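Local coordinates for protein 3-oxo-tetronate kinase (Cupriavidus necator, PDB 5DMH) that catalyses the ATP-dependent phosphorylation of 3-oxo-tetronate (3-dehydro-erythronate) to 3-oxo-tetronate 4-phosphate, releasing ADP, at residues A146-P151 with R155-G160; A231-D236 with F240-A245; R315-P318 with A322-E325; A326-A331 with E370-T375. One frame throughout, in Å; residues are numbered along the deposited sequence.

Contact 1 of 4, residues A146-P151 with R155-G160; sequences ACPAFP and RTIFRG
I157 rests its CD1 against the ring of P148. The two side chains cross at about a right angle, and I157 CD1 lies only 3.5 Å from P148 CD, which is tight packing. The same methyl also meets A149 CB at 4.0 Å and C147 SG at 4.2 Å. In I157, chi1 of -55° sets CG1 on the A149 side, and the extended chi2 carries CD1 on to P148 and C147. R155 packs its aliphatic chain against F150, the residue after A149. R155 CD comes within 3.9 Å of F150 CB. The R155 chain bends at chi2 (90°) and then runs on to S118, whose OG accepts a hydrogen bond from NE. The F150 ring leads away from R155-G160. The backbones join at this pair by two bonds. F150 N donates to R155 O at 2.8 Å, and R155 N donates to F150 O at 3.0 Å. P151 N is close to R155 O but has no hydrogen to give. The result is a single antiparallel bridge of the hydrogen-bonded type, where the chain leaves strand 144-147 and turns back as strand 155-158, the edge of a small antiparallel sheet in the sugar-binding domain.

Contact 2 of 4, residues A231-D236 with F240-A245; sequences ADAVSD and FTLGEA
This is a buried apolar contact between the end of strand 228-231 with its following loop and the helix 236-245 that the loop leads into. L242 carries it. Its side chain points from the helix to the strand end, with CG anti to the carbonyl carbon (chi1 -74°). Both L242 methyls meet A231 CB, CD2 at 3.8 Å and CD1 at 3.9 Å. L242 CD1 alone goes on to A233 CB at 4.1 Å. It also rests 3.5 Å from D232 O, a buried carbonyl oxygen with no polar partner in the model. The D232 carboxylate leads away from the helix and is held by the backbone N atoms of Y204, R159 and G160. At the helix start, F240 N bonds to D236 O at 3.0 Å. The F240 ring turns its edge back to the first turn, with F240 CD2 3.2 Å from D236 O, which lies near the ring plane. S235 is the N-cap, and its OG bonds to D238 N. C147 of the neighbouring strand 144-147 also packs on L242. Strand, short loop, N-capped helix and a leucine folded back onto the strand end make a β-loop-α connection in the sugar-binding domain.

Contact 3 of 4, residues R315-P318 with A322-E325; sequences RIDP and ARGE. With ADP (adenosine-5'-diphosphate), chain C.
The backbone makes one helical turn here, closed by A322 N donating to P318 O at 3.0 Å with an N-H...O angle of 161°. A322 CB sits beside the same oxygen, 3.7 Å from P318 O. The P318 ring lies on the far side from A322-E325, against the nucleotide. Its CG lies 3.7 Å from N1 of the ADP adenine and 3.8 Å from N6. V356 and V369, from two other helices, pack on the proline as well. D317, just before it, is the N-cap, and its OD1 takes the N-H of L319. The other oxygen, OD2, faces R323 obliquely. It stays 4.3 Å from R323 NH2, too far for a salt bridge, though the opposite charges probably attract. R323 forms a salt bridge with E325, NE to OE2 2.6 Å, nearly straight at 170°. The acceptor lies in the guanidinium plane, while the nitrogen approaches from above the carboxylate plane. NH2 adds a weak bond to the same oxygen. G324 leaves the helix with positive phi in a Schellman motif. Helix 318-322 is thus a short helix with an aspartate N-cap and a Schellman end, and its first residue, P318, lines the adenine end of the ADP pocket.

Contact 4 of 4, residues A326-A331 with E370-T375; sequences AVADAA and EQCLAT. With ADP (adenosine-5'-diphosphate), chain C.
C372 lays its SG over the start of helix 327-336, in contact with both A328 and V327. With chi1 at 179° the sulfur reaches out to A328, away from its own amide. C372 SG lies 4.0 Å from A328 CB and equally close to A328 CA. V327 comes in beside it with one branch, CG1, 4.1 Å from C372 SG. One turn further along helix 362-382, T375 meets the same A328 methyl. The T375 methyl does the touching, with T375 CG2 3.8 Å from A328 CB. A328 CB therefore rests between a sulfur and a methyl. The T375 rotamer (chi1 -65°) directs CG2 at A328 and folds OG1 back on its own helix. There OG1 donates to Q371 O at 2.9 Å. Q371 O also accepts from T375 N, and the two donors reach it from opposite faces of its plane. No hydrogen bond crosses between the helices. Their short axes pass 9.2 Å apart at -37°. The small side chains of A328 and C372 are consistent with their close CA-CA distance of 5.6 Å.

E370 takes no part in this packing and serves the nucleotide instead. Its chain is extended beyond CG, and OE2 accepts a hydrogen bond from O3' of the ADP ribose at 2.7 Å. OE1 makes a salt bridge to K84. Helix 362-382 thus packs on helix 327-336 through C372 and T375, and touches helix 393-403 through E370, L373 and A374. L321 of helix 318-322 meets both V327 and C372, and I344 of strand 343-345 lies against A331 and L373.

Contacts 1 and 2 belong to the sugar-binding domain, and contacts 3 and 4 to the nucleotide-binding domain, with centres 37 to 45 Å apart across the pairs. The first two are buried and touch each other. Contact 2 supplies the carboxylate that ties down the turn after strand 155-158 of contact 1, and P151 packs on D236. The other two are only partly buried. They meet through I316, whose CD1 packs on V327 and C372, and both reach ADP, contact 3 at the adenine and contact 4 at the ribose. Backbone pairing and isoleucine packing join contact 1, leucine packing contact 2, a helical turn contact 3, and small apolar side chains contact 4.

Contact 1 of 4, residues A146-P151 with R155-G160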
loop_
_atom_site.group_PDB
_atom_site.type_symbol
_atom_site.label_atom_id
_atom_site.label_comp_id
_atom_site.label_asym_id
_atom_site.label_seq_id
_atom_site.Cartn_x
_atom_site.Cartn_y
_atom_site.Cartn_z
ATOM N N ALA A 146 -5.818 15.292 1.083
ATOM C CA ALA A 146 -4.676 14.404 1.058
ATOM C C ALA A 146 -4.320 14.121 2.526
ATOM O O ALA A 146 -3.811 14.993 3.232
ATOM C CB ALA A 146 -3.518 15.077 0.343
ATOM N N CYS A 147 -4.634 12.923 2.992
ATOM C CA CYS A 147 -4.460 12.591 4.395
ATOM C C CYS A 147 -3.856 11.222 4.581
ATOM O O CYS A 147 -4.584 10.218 4.677
ATOM C CB CYS A 147 -5.809 12.601 5.122
ATOM S SG CYS A 147 -5.621 12.467 6.927
ATOM N N PRO A 148 -2.528 11.171 4.673
ATOM C CA PRO A 148 -1.867 9.887 4.957
ATOM C C PRO A 148 -1.882 9.433 6.421
ATOM O O PRO A 148 -1.236 8.438 6.728
ATOM C CB PRO A 148 -0.440 10.140 4.507
ATOM C CG PRO A 148 -0.231 11.654 4.718
ATOM C CD PRO A 148 -1.562 12.245 4.352
ATOM N N ALA A 149 -2.590 10.126 7.319
ATOM C CA ALA A 149 -2.546 9.755 8.735
ATOM C C ALA A 149 -3.047 8.321 9.004
ATOM O O ALA A 149 -3.986 7.820 8.338
ATOM C CB ALA A 149 -3.339 10.754 9.556
ATOM N N PHE A 150 -2.451 7.689 10.015
ATOM C CA PHE A 150 -2.730 6.300 10.325
ATOM C C PHE A 150 -2.309 6.060 11.783
ATOM O O PHE A 150 -1.276 5.452 12.043
ATOM C CB PHE A 150 -1.903 5.421 9.347
ATOM C CG PHE A 150 -2.308 3.953 9.297
ATOM C CD1 PHE A 150 -3.210 3.407 10.194
ATOM C CD2 PHE A 150 -1.770 3.130 8.319
ATOM C CE1 PHE A 150 -3.562 2.090 10.123
ATOM C CE2 PHE A 150 -2.118 1.809 8.238
ATOM C CZ PHE A 150 -3.019 1.274 9.141
ATOM N N PRO A 151 -3.095 6.580 12.738
ATOM C CA PRO A 151 -2.695 6.509 14.147
ATOM C C PRO A 151 -2.361 5.105 14.644
ATOM O O PRO A 151 -1.442 4.943 15.454
ATOM C CB PRO A 151 -3.932 7.056 14.880
ATOM C CG PRO A 151 -4.437 8.114 13.927
ATOM C CD PRO A 151 -4.263 7.455 12.547
ATOM N N ARG A 155 1.128 7.189 12.585
ATOM C CA ARG A 155 1.233 8.358 11.712
ATOM C C ARG A 155 0.171 9.383 12.084
ATOM O O ARG A 155 -1.029 9.075 12.052
ATOM C CB ARG A 155 1.062 8.009 10.230
ATOM C CG ARG A 155 2.198 7.193 9.596
ATOM C CD ARG A 155 2.000 5.685 9.695
ATOM N NE ARG A 155 3.044 5.008 8.939
ATOM C CZ ARG A 155 4.213 4.590 9.435
ATOM N NH1 ARG A 155 5.101 4.018 8.637
ATOM N NH2 ARG A 155 4.514 4.723 10.721
ATOM N N THR A 156 0.622 10.574 12.484
ATOM C CA THR A 156 -0.262 11.722 12.669
ATOM C C THR A 156 0.219 12.966 11.914
ATOM O O THR A 156 1.396 13.073 11.543
ATOM C CB THR A 156 -0.481 12.062 14.181
ATOM O OG1 THR A 156 0.763 12.360 14.814
ATOM C CG2 THR A 156 -1.152 10.915 14.893
ATOM N N ILE A 157 -0.710 13.901 11.684
ATOM C CA ILE A 157 -0.470 15.115 10.916
ATOM C C ILE A 157 -0.992 16.347 11.679
ATOM O O ILE A 157 -2.140 16.377 12.092
ATOM C CB ILE A 157 -1.148 15.101 9.517
ATOM C CG1 ILE A 157 -0.738 13.866 8.718
ATOM C CG2 ILE A 157 -0.733 16.325 8.728
ATOM C CD1 ILE A 157 -1.590 13.649 7.508
ATOM N N PHE A 158 -0.095 17.301 11.892
ATOM C CA PHE A 158 -0.356 18.528 12.663
ATOM C C PHE A 158 0.239 19.706 11.911
ATOM O O PHE A 158 1.424 19.728 11.604
ATOM C CB PHE A 158 0.244 18.435 14.079
ATOM C CG PHE A 158 0.001 19.665 14.930
ATOM C CD1 PHE A 158 -1.189 19.809 15.628
ATOM C CD2 PHE A 158 0.948 20.668 15.029
ATOM C CE1 PHE A 158 -1.403 20.918 16.417
ATOM C CE2 PHE A 158 0.722 21.782 15.811
ATOM C CZ PHE A 158 -0.437 21.900 16.517
ATOM N N ARG A 159 -0.589 20.713 11.624
ATOM C CA ARG A 159 -0.174 21.863 10.814
ATOM C C ARG A 159 0.533 21.413 9.537
ATOM O O ARG A 159 1.477 22.034 9.082
ATOM C CB ARG A 159 0.651 22.853 11.625
ATOM C CG ARG A 159 -0.169 23.493 12.758
ATOM C CD ARG A 159 0.597 24.541 13.564
ATOM N NE ARG A 159 -0.300 25.146 14.543
ATOM C CZ ARG A 159 -1.075 26.207 14.305
ATOM N NH1 ARG A 159 -1.070 26.813 13.130
ATOM N NH2 ARG A 159 -1.876 26.652 15.250
ATOM N N GLY A 160 0.022 20.325 8.986
ATOM C CA GLY A 160 0.451 19.788 7.711
ATOM C C GLY A 160 1.727 18.976 7.765
ATOM O O GLY A 160 2.163 18.471 6.731
#

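Contact 2 of 4, residues A231-D236 with F240-A245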
loop_
_atom_site.group_PDB
_atom_site.type_symbol
_atom_site.label_atom_id
_atom_site.label_comp_id
_atom_site.label_asym_id
_atom_site.label_seq_id
_atom_site.Cartn_x
_atom_site.Cartn_y
_atom_site.Cartn_z
ATOM N N ALA A 231 -4.830 17.259 4.946
ATOM C CA ALA A 231 -5.733 17.282 6.108
ATOM C C ALA A 231 -5.036 16.784 7.364
ATOM O O ALA A 231 -4.538 15.649 7.399
ATOM C CB ALA A 231 -6.973 16.454 5.848
ATOM N N ASP A 232 -5.024 17.633 8.391
ATOM C CA ASP A 232 -4.518 17.242 9.697
ATOM C C ASP A 232 -5.392 16.137 10.326
ATOM O O ASP A 232 -6.610 16.072 10.148
ATOM C CB ASP A 232 -4.438 18.446 10.671
ATOM C CG ASP A 232 -3.277 19.401 10.402
ATOM O OD1 ASP A 232 -2.365 19.085 9.589
ATOM O OD2 ASP A 232 -3.290 20.503 11.029
ATOM N N ALA A 233 -4.763 15.276 11.116
ATOM C CA ALA A 233 -5.493 14.268 11.858
ATOM C C ALA A 233 -4.572 13.781 12.958
ATOM O O ALA A 233 -3.480 13.263 12.679
ATOM C CB ALA A 233 -5.905 13.110 10.973
ATOM N N VAL A 234 -4.991 14.023 14.196
ATOM C CA VAL A 234 -4.178 13.677 15.375
ATOM C C VAL A 234 -4.699 12.459 16.114
ATOM O O VAL A 234 -4.120 12.054 17.132
ATOM C CB VAL A 234 -4.048 14.860 16.343
ATOM C CG1 VAL A 234 -3.635 16.107 15.606
ATOM C CG2 VAL A 234 -5.358 15.116 17.106
ATOM N N SER A 235 -5.753 11.851 15.576
ATOM C CA SER A 235 -6.424 10.719 16.210
ATOM C C SER A 235 -7.330 10.038 15.216
ATOM O O SER A 235 -7.640 10.606 14.154
ATOM C CB SER A 235 -7.265 11.235 17.358
ATOM O OG SER A 235 -8.247 12.066 16.829
ATOM N N ASP A 236 -7.770 8.824 15.558
ATOM C CA ASP A 236 -8.771 8.128 14.757
ATOM C C ASP A 236 -10.069 8.944 14.732
ATOM O O ASP A 236 -10.775 8.967 13.722
ATOM C CB ASP A 236 -9.050 6.718 15.267
ATOM C CG ASP A 236 -7.962 5.717 14.893
ATOM O OD1 ASP A 236 -7.081 6.015 14.064
ATOM O OD2 ASP A 236 -7.996 4.613 15.460
ATOM N N PHE A 240 -12.418 9.866 11.390
ATOM C CA PHE A 240 -13.837 9.656 11.198
ATOM C C PHE A 240 -14.519 10.988 10.874
ATOM O O PHE A 240 -15.428 11.034 10.039
ATOM C CB PHE A 240 -14.500 9.000 12.407
ATOM C CG PHE A 240 -14.259 7.510 12.492
ATOM C CD1 PHE A 240 -15.047 6.629 11.770
ATOM C CD2 PHE A 240 -13.260 7.005 13.300
ATOM C CE1 PHE A 240 -14.841 5.257 11.851
ATOM C CE2 PHE A 240 -13.050 5.634 13.384
ATOM C CZ PHE A 240 -13.843 4.770 12.658
ATOM N N THR A 241 -14.075 12.052 11.530
ATOM C CA THR A 241 -14.602 13.396 11.236
ATOM C C THR A 241 -14.365 13.789 9.763
ATOM O O THR A 241 -15.258 14.308 9.092
ATOM C CB THR A 241 -13.957 14.441 12.163
ATOM O OG1 THR A 241 -14.367 14.176 13.505
ATOM C CG2 THR A 241 -14.352 15.875 11.756
ATOM N N LEU A 242 -13.155 13.547 9.279
ATOM C CA LEU A 242 -12.806 13.870 7.903
ATOM C C LEU A 242 -13.651 13.045 6.914
ATOM O O LEU A 242 -14.194 13.582 5.950
ATOM C CB LEU A 242 -11.300 13.649 7.685
ATOM C CG LEU A 242 -10.351 14.701 8.294
ATOM C CD1 LEU A 242 -8.928 14.156 8.381
ATOM C CD2 LEU A 242 -10.387 15.978 7.479
ATOM N N GLY A 243 -13.765 11.744 7.163
ATOM C CA GLY A 243 -14.588 10.874 6.338
ATOM C C GLY A 243 -16.027 11.368 6.199
ATOM O O GLY A 243 -16.576 11.478 5.100
ATOM N N GLU A 244 -16.643 11.690 7.330
ATOM C CA GLU A 244 -17.989 12.237 7.319
ATOM C C GLU A 244 -18.037 13.589 6.594
ATOM O O GLU A 244 -18.931 13.810 5.800
ATOM C CB GLU A 244 -18.539 12.358 8.743
ATOM C CG GLU A 244 -19.984 12.815 8.769
ATOM C CD GLU A 244 -20.566 12.962 10.165
ATOM O OE1 GLU A 244 -19.964 12.501 11.156
ATOM O OE2 GLU A 244 -21.644 13.566 10.258
ATOM N N ALA A 245 -17.086 14.485 6.855
ATOM C CA ALA A 245 -17.077 15.797 6.195
ATOM C C ALA A 245 -16.934 15.690 4.680
ATOM O O ALA A 245 -17.439 16.545 3.929
ATOM C CB ALA A 245 -15.994 16.654 6.748
#

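Contact 3 of 4, residues R315-P318 with A322-E325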
loop_
_atom_site.group_PDB
_atom_site.type_symbol
_atom_site.label_atom_id
_atom_site.label_comp_id
_atom_site.label_asym_id
_atom_site.label_seq_id
_atom_site.Cartn_x
_atom_site.Cartn_y
_atom_site.Cartn_z
ATOM N N ARG A 315 20.750 -14.616 1.842
ATOM C CA ARG A 315 20.815 -13.204 1.464
ATOM C C ARG A 315 21.177 -13.007 -0.020
ATOM O O ARG A 315 22.022 -13.721 -0.577
ATOM C CB ARG A 315 21.844 -12.510 2.345
ATOM C CG ARG A 315 21.853 -11.030 2.228
ATOM C CD ARG A 315 22.801 -10.420 3.218
ATOM N NE ARG A 315 22.687 -8.974 3.213
ATOM C CZ ARG A 315 23.161 -8.174 4.165
ATOM N NH1 ARG A 315 23.810 -8.680 5.213
ATOM N NH2 ARG A 315 23.002 -6.858 4.052
ATOM N N ILE A 316 20.490 -12.064 -0.644
ATOM C CA ILE A 316 20.697 -11.657 -2.030
ATOM C C ILE A 316 21.641 -10.456 -2.087
ATOM O O ILE A 316 21.361 -9.434 -1.471
ATOM C CB ILE A 316 19.374 -11.101 -2.634
ATOM C CG1 ILE A 316 18.263 -12.149 -2.606
ATOM C CG2 ILE A 316 19.613 -10.574 -4.028
ATOM C CD1 ILE A 316 18.717 -13.495 -3.002
ATOM N N ASP A 317 22.730 -10.584 -2.835
ATOM C CA ASP A 317 23.681 -9.487 -3.042
ATOM C C ASP A 317 23.404 -8.832 -4.385
ATOM O O ASP A 317 23.668 -9.429 -5.418
ATOM C CB ASP A 317 25.100 -10.038 -3.050
ATOM C CG ASP A 317 26.163 -8.966 -3.260
ATOM O OD1 ASP A 317 25.821 -7.787 -3.493
ATOM O OD2 ASP A 317 27.363 -9.328 -3.194
ATOM N N PRO A 318 22.899 -7.591 -4.378
ATOM C CA PRO A 318 22.576 -6.928 -5.652
ATOM C C PRO A 318 23.774 -6.878 -6.605
ATOM O O PRO A 318 23.621 -6.886 -7.825
ATOM C CB PRO A 318 22.173 -5.524 -5.218
ATOM C CG PRO A 318 21.685 -5.692 -3.805
ATOM C CD PRO A 318 22.625 -6.718 -3.231
ATOM N N ALA A 322 23.903 -8.003 -10.613
ATOM C CA ALA A 322 24.421 -7.171 -11.695
ATOM C C ALA A 322 25.546 -7.861 -12.465
ATOM O O ALA A 322 25.660 -7.653 -13.659
ATOM C CB ALA A 322 24.886 -5.803 -11.155
ATOM N N ARG A 323 26.362 -8.681 -11.795
ATOM C CA ARG A 323 27.408 -9.464 -12.483
ATOM C C ARG A 323 26.832 -10.675 -13.227
ATOM O O ARG A 323 27.553 -11.390 -13.919
ATOM C CB ARG A 323 28.465 -9.978 -11.500
ATOM C CG ARG A 323 29.310 -8.912 -10.830
ATOM C CD ARG A 323 30.471 -9.536 -10.072
ATOM N NE ARG A 323 30.048 -10.289 -8.880
ATOM C CZ ARG A 323 29.968 -9.791 -7.646
ATOM N NH1 ARG A 323 30.267 -8.523 -7.410
ATOM N NH2 ARG A 323 29.573 -10.557 -6.632
ATOM N N GLY A 324 25.544 -10.922 -13.041
ATOM C CA GLY A 324 24.856 -11.999 -13.718
ATOM C C GLY A 324 25.138 -13.347 -13.107
ATOM O O GLY A 324 25.054 -14.365 -13.794
ATOM N N GLU A 325 25.484 -13.368 -11.828
ATOM C CA GLU A 325 25.649 -14.627 -11.131
ATOM C C GLU A 325 24.265 -15.224 -10.877
ATOM O O GLU A 325 23.262 -14.508 -10.851
ATOM C CB GLU A 325 26.463 -14.439 -9.863
ATOM C CG GLU A 325 27.888 -13.986 -10.158
ATOM C CD GLU A 325 28.628 -13.523 -8.927
ATOM O OE1 GLU A 325 28.177 -13.840 -7.806
ATOM O OE2 GLU A 325 29.663 -12.839 -9.083
HETATM P PB ADP C . 9.054 -0.539 1.337
HETATM O O1B ADP C . 7.684 -1.178 1.534
HETATM O O2B ADP C . 9.913 -0.678 2.582
HETATM O O3B ADP C . 8.993 0.874 0.776
HETATM P PA ADP C . 9.743 -1.614 -1.298
HETATM O O1A ADP C . 9.868 -3.040 -1.664
HETATM O O2A ADP C . 8.603 -0.776 -1.770
HETATM O O3A ADP C . 9.870 -1.520 0.322
HETATM O "O5'" ADP C . 11.026 -0.784 -1.786
HETATM C "C5'" ADP C . 12.349 -1.175 -1.445
HETATM C "C4'" ADP C . 13.250 -0.964 -2.657
HETATM O "O4'" ADP C . 14.608 -1.007 -2.250
HETATM C "C3'" ADP C . 13.065 -2.062 -3.697
HETATM O "O3'" ADP C . 13.201 -1.539 -5.033
HETATM C "C2'" ADP C . 14.191 -2.992 -3.373
HETATM O "O2'" ADP C . 14.492 -3.879 -4.430
HETATM C "C1'" ADP C . 15.274 -2.002 -3.017
HETATM N N9 ADP C . 16.319 -2.659 -2.240
HETATM C C8 ADP C . 16.154 -3.568 -1.248
HETATM N N7 ADP C . 17.339 -3.986 -0.780
HETATM C C5 ADP C . 18.282 -3.329 -1.497
HETATM C C6 ADP C . 19.744 -3.332 -1.524
HETATM N N6 ADP C . 20.388 -4.117 -0.637
HETATM N N1 ADP C . 20.363 -2.511 -2.394
HETATM C C2 ADP C . 19.684 -1.718 -3.249
HETATM N N3 ADP C . 18.333 -1.668 -3.309
HETATM C C4 ADP C . 17.607 -2.462 -2.465
#

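Contact 4 of 4, residues A326-A331 with E370-T375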
loop_
_atom_site.group_PDB
_atom_site.type_symbol
_atom_site.label_atom_id
_atom_site.label_comp_id
_atom_site.label_asym_id
_atom_site.label_seq_id
_atom_site.Cartn_x
_atom_site.Cartn_y
_atom_site.Cartn_z
ATOM N N ALA A 326 24.210 -16.543 -10.741
ATOM C CA ALA A 326 22.939 -17.262 -10.722
ATOM C C ALA A 326 22.284 -17.223 -9.338
ATOM O O ALA A 326 22.041 -18.262 -8.729
ATOM C CB ALA A 326 23.160 -18.727 -11.175
ATOM N N VAL A 327 21.952 -16.023 -8.875
ATOM C CA VAL A 327 21.467 -15.808 -7.520
ATOM C C VAL A 327 20.040 -16.348 -7.327
ATOM O O VAL A 327 19.775 -17.038 -6.332
ATOM C CB VAL A 327 21.526 -14.313 -7.151
ATOM C CG1 VAL A 327 20.970 -14.073 -5.780
ATOM C CG2 VAL A 327 22.959 -13.789 -7.258
ATOM N N ALA A 328 19.140 -16.080 -8.274
ATOM C CA ALA A 328 17.787 -16.610 -8.163
ATOM C C ALA A 328 17.766 -18.142 -8.173
ATOM O O ALA A 328 17.021 -18.756 -7.399
ATOM C CB ALA A 328 16.886 -16.057 -9.261
ATOM N N ASP A 329 18.575 -18.757 -9.038
ATOM C CA ASP A 329 18.699 -20.210 -9.065
ATOM C C ASP A 329 19.175 -20.724 -7.700
ATOM O O ASP A 329 18.674 -21.734 -7.201
ATOM C CB ASP A 329 19.675 -20.670 -10.156
ATOM C CG ASP A 329 19.157 -20.425 -11.573
ATOM O OD1 ASP A 329 17.946 -20.180 -11.751
ATOM O OD2 ASP A 329 19.981 -20.498 -12.518
ATOM N N ALA A 330 20.126 -20.022 -7.086
ATOM C CA ALA A 330 20.671 -20.447 -5.794
ATOM C C ALA A 330 19.621 -20.358 -4.701
ATOM O O ALA A 330 19.570 -21.213 -3.801
ATOM C CB ALA A 330 21.874 -19.613 -5.418
ATOM N N ALA A 331 18.804 -19.310 -4.757
ATOM C CA ALA A 331 17.723 -19.130 -3.784
ATOM C C ALA A 331 16.665 -20.208 -3.925
ATOM O O ALA A 331 16.191 -20.738 -2.943
ATOM C CB ALA A 331 17.111 -17.776 -3.929
ATOM N N GLU A 370 14.034 -6.669 -7.035
ATOM C CA GLU A 370 12.644 -6.981 -7.243
ATOM C C GLU A 370 12.501 -8.158 -8.197
ATOM O O GLU A 370 11.734 -9.079 -7.926
ATOM C CB GLU A 370 11.886 -5.752 -7.804
ATOM C CG GLU A 370 11.708 -4.617 -6.803
ATOM C CD GLU A 370 11.085 -3.373 -7.403
ATOM O OE1 GLU A 370 10.404 -3.489 -8.451
ATOM O OE2 GLU A 370 11.313 -2.266 -6.846
ATOM N N GLN A 371 13.240 -8.115 -9.299
ATOM C CA GLN A 371 13.152 -9.151 -10.347
ATOM C C GLN A 371 13.585 -10.510 -9.809
ATOM O O GLN A 371 13.017 -11.550 -10.164
ATOM C CB GLN A 371 14.049 -8.771 -11.518
ATOM C CG GLN A 371 13.493 -7.662 -12.394
ATOM C CD GLN A 371 14.479 -7.223 -13.479
ATOM O OE1 GLN A 371 15.334 -8.006 -13.920
ATOM N NE2 GLN A 371 14.369 -5.961 -13.905
ATOM N N CYS A 372 14.614 -10.495 -8.961
ATOM C CA CYS A 372 15.162 -11.721 -8.383
ATOM C C CYS A 372 14.141 -12.386 -7.478
ATOM O O CYS A 372 13.827 -13.584 -7.612
ATOM C CB CYS A 372 16.438 -11.405 -7.610
ATOM S SG CYS A 372 17.193 -12.834 -6.834
ATOM N N LEU A 373 13.573 -11.594 -6.583
ATOM C CA LEU A 373 12.582 -12.109 -5.648
ATOM C C LEU A 373 11.347 -12.576 -6.403
ATOM O O LEU A 373 10.723 -13.589 -6.019
ATOM C CB LEU A 373 12.248 -11.028 -4.583
ATOM C CG LEU A 373 13.373 -10.749 -3.589
ATOM C CD1 LEU A 373 13.041 -9.509 -2.721
ATOM C CD2 LEU A 373 13.702 -11.940 -2.715
ATOM N N ALA A 374 10.983 -11.864 -7.473
ATOM C CA ALA A 374 9.833 -12.242 -8.265
ATOM C C ALA A 374 10.096 -13.585 -8.994
ATOM O O ALA A 374 9.217 -14.450 -9.079
ATOM C CB ALA A 374 9.487 -11.145 -9.251
ATOM N N THR A 375 11.301 -13.743 -9.528
ATOM C CA THR A 375 11.697 -15.020 -10.145
ATOM C C THR A 375 11.654 -16.180 -9.122
ATOM O O THR A 375 11.120 -17.268 -9.392
ATOM C CB THR A 375 13.105 -14.926 -10.732
ATOM O OG1 THR A 375 13.110 -13.991 -11.801
ATOM C CG2 THR A 375 13.595 -16.320 -11.222
HETATM P PB ADP C . 9.054 -0.539 1.337
HETATM O O1B ADP C . 7.684 -1.178 1.534
HETATM O O2B ADP C . 9.913 -0.678 2.582
HETATM O O3B ADP C . 8.993 0.874 0.776
HETATM P PA ADP C . 9.743 -1.614 -1.298
HETATM O O1A ADP C . 9.868 -3.040 -1.664
HETATM O O2A ADP C . 8.603 -0.776 -1.770
HETATM O O3A ADP C . 9.870 -1.520 0.322
HETATM O "O5'" ADP C . 11.026 -0.784 -1.786
HETATM C "C5'" ADP C . 12.349 -1.175 -1.445
HETATM C "C4'" ADP C . 13.250 -0.964 -2.657
HETATM O "O4'" ADP C . 14.608 -1.007 -2.250
HETATM C "C3'" ADP C . 13.065 -2.062 -3.697
HETATM O "O3'" ADP C . 13.201 -1.539 -5.033
HETATM C "C2'" ADP C . 14.191 -2.992 -3.373
HETATM O "O2'" ADP C . 14.492 -3.879 -4.430
HETATM C "C1'" ADP C . 15.274 -2.002 -3.017
HETATM N N9 ADP C . 16.319 -2.659 -2.240
HETATM C C8 ADP C . 16.154 -3.568 -1.248
HETATM N N7 ADP C . 17.339 -3.986 -0.780
HETATM C C5 ADP C . 18.282 -3.329 -1.497
HETATM C C6 ADP C . 19.744 -3.332 -1.524
HETATM N N6 ADP C . 20.388 -4.117 -0.637
HETATM N N1 ADP C . 20.363 -2.511 -2.394
HETATM C C2 ADP C . 19.684 -1.718 -3.249
HETATM N N3 ADP C . 18.333 -1.668 -3.309
HETATM C C4 ADP C . 17.607 -2.462 -2.465
#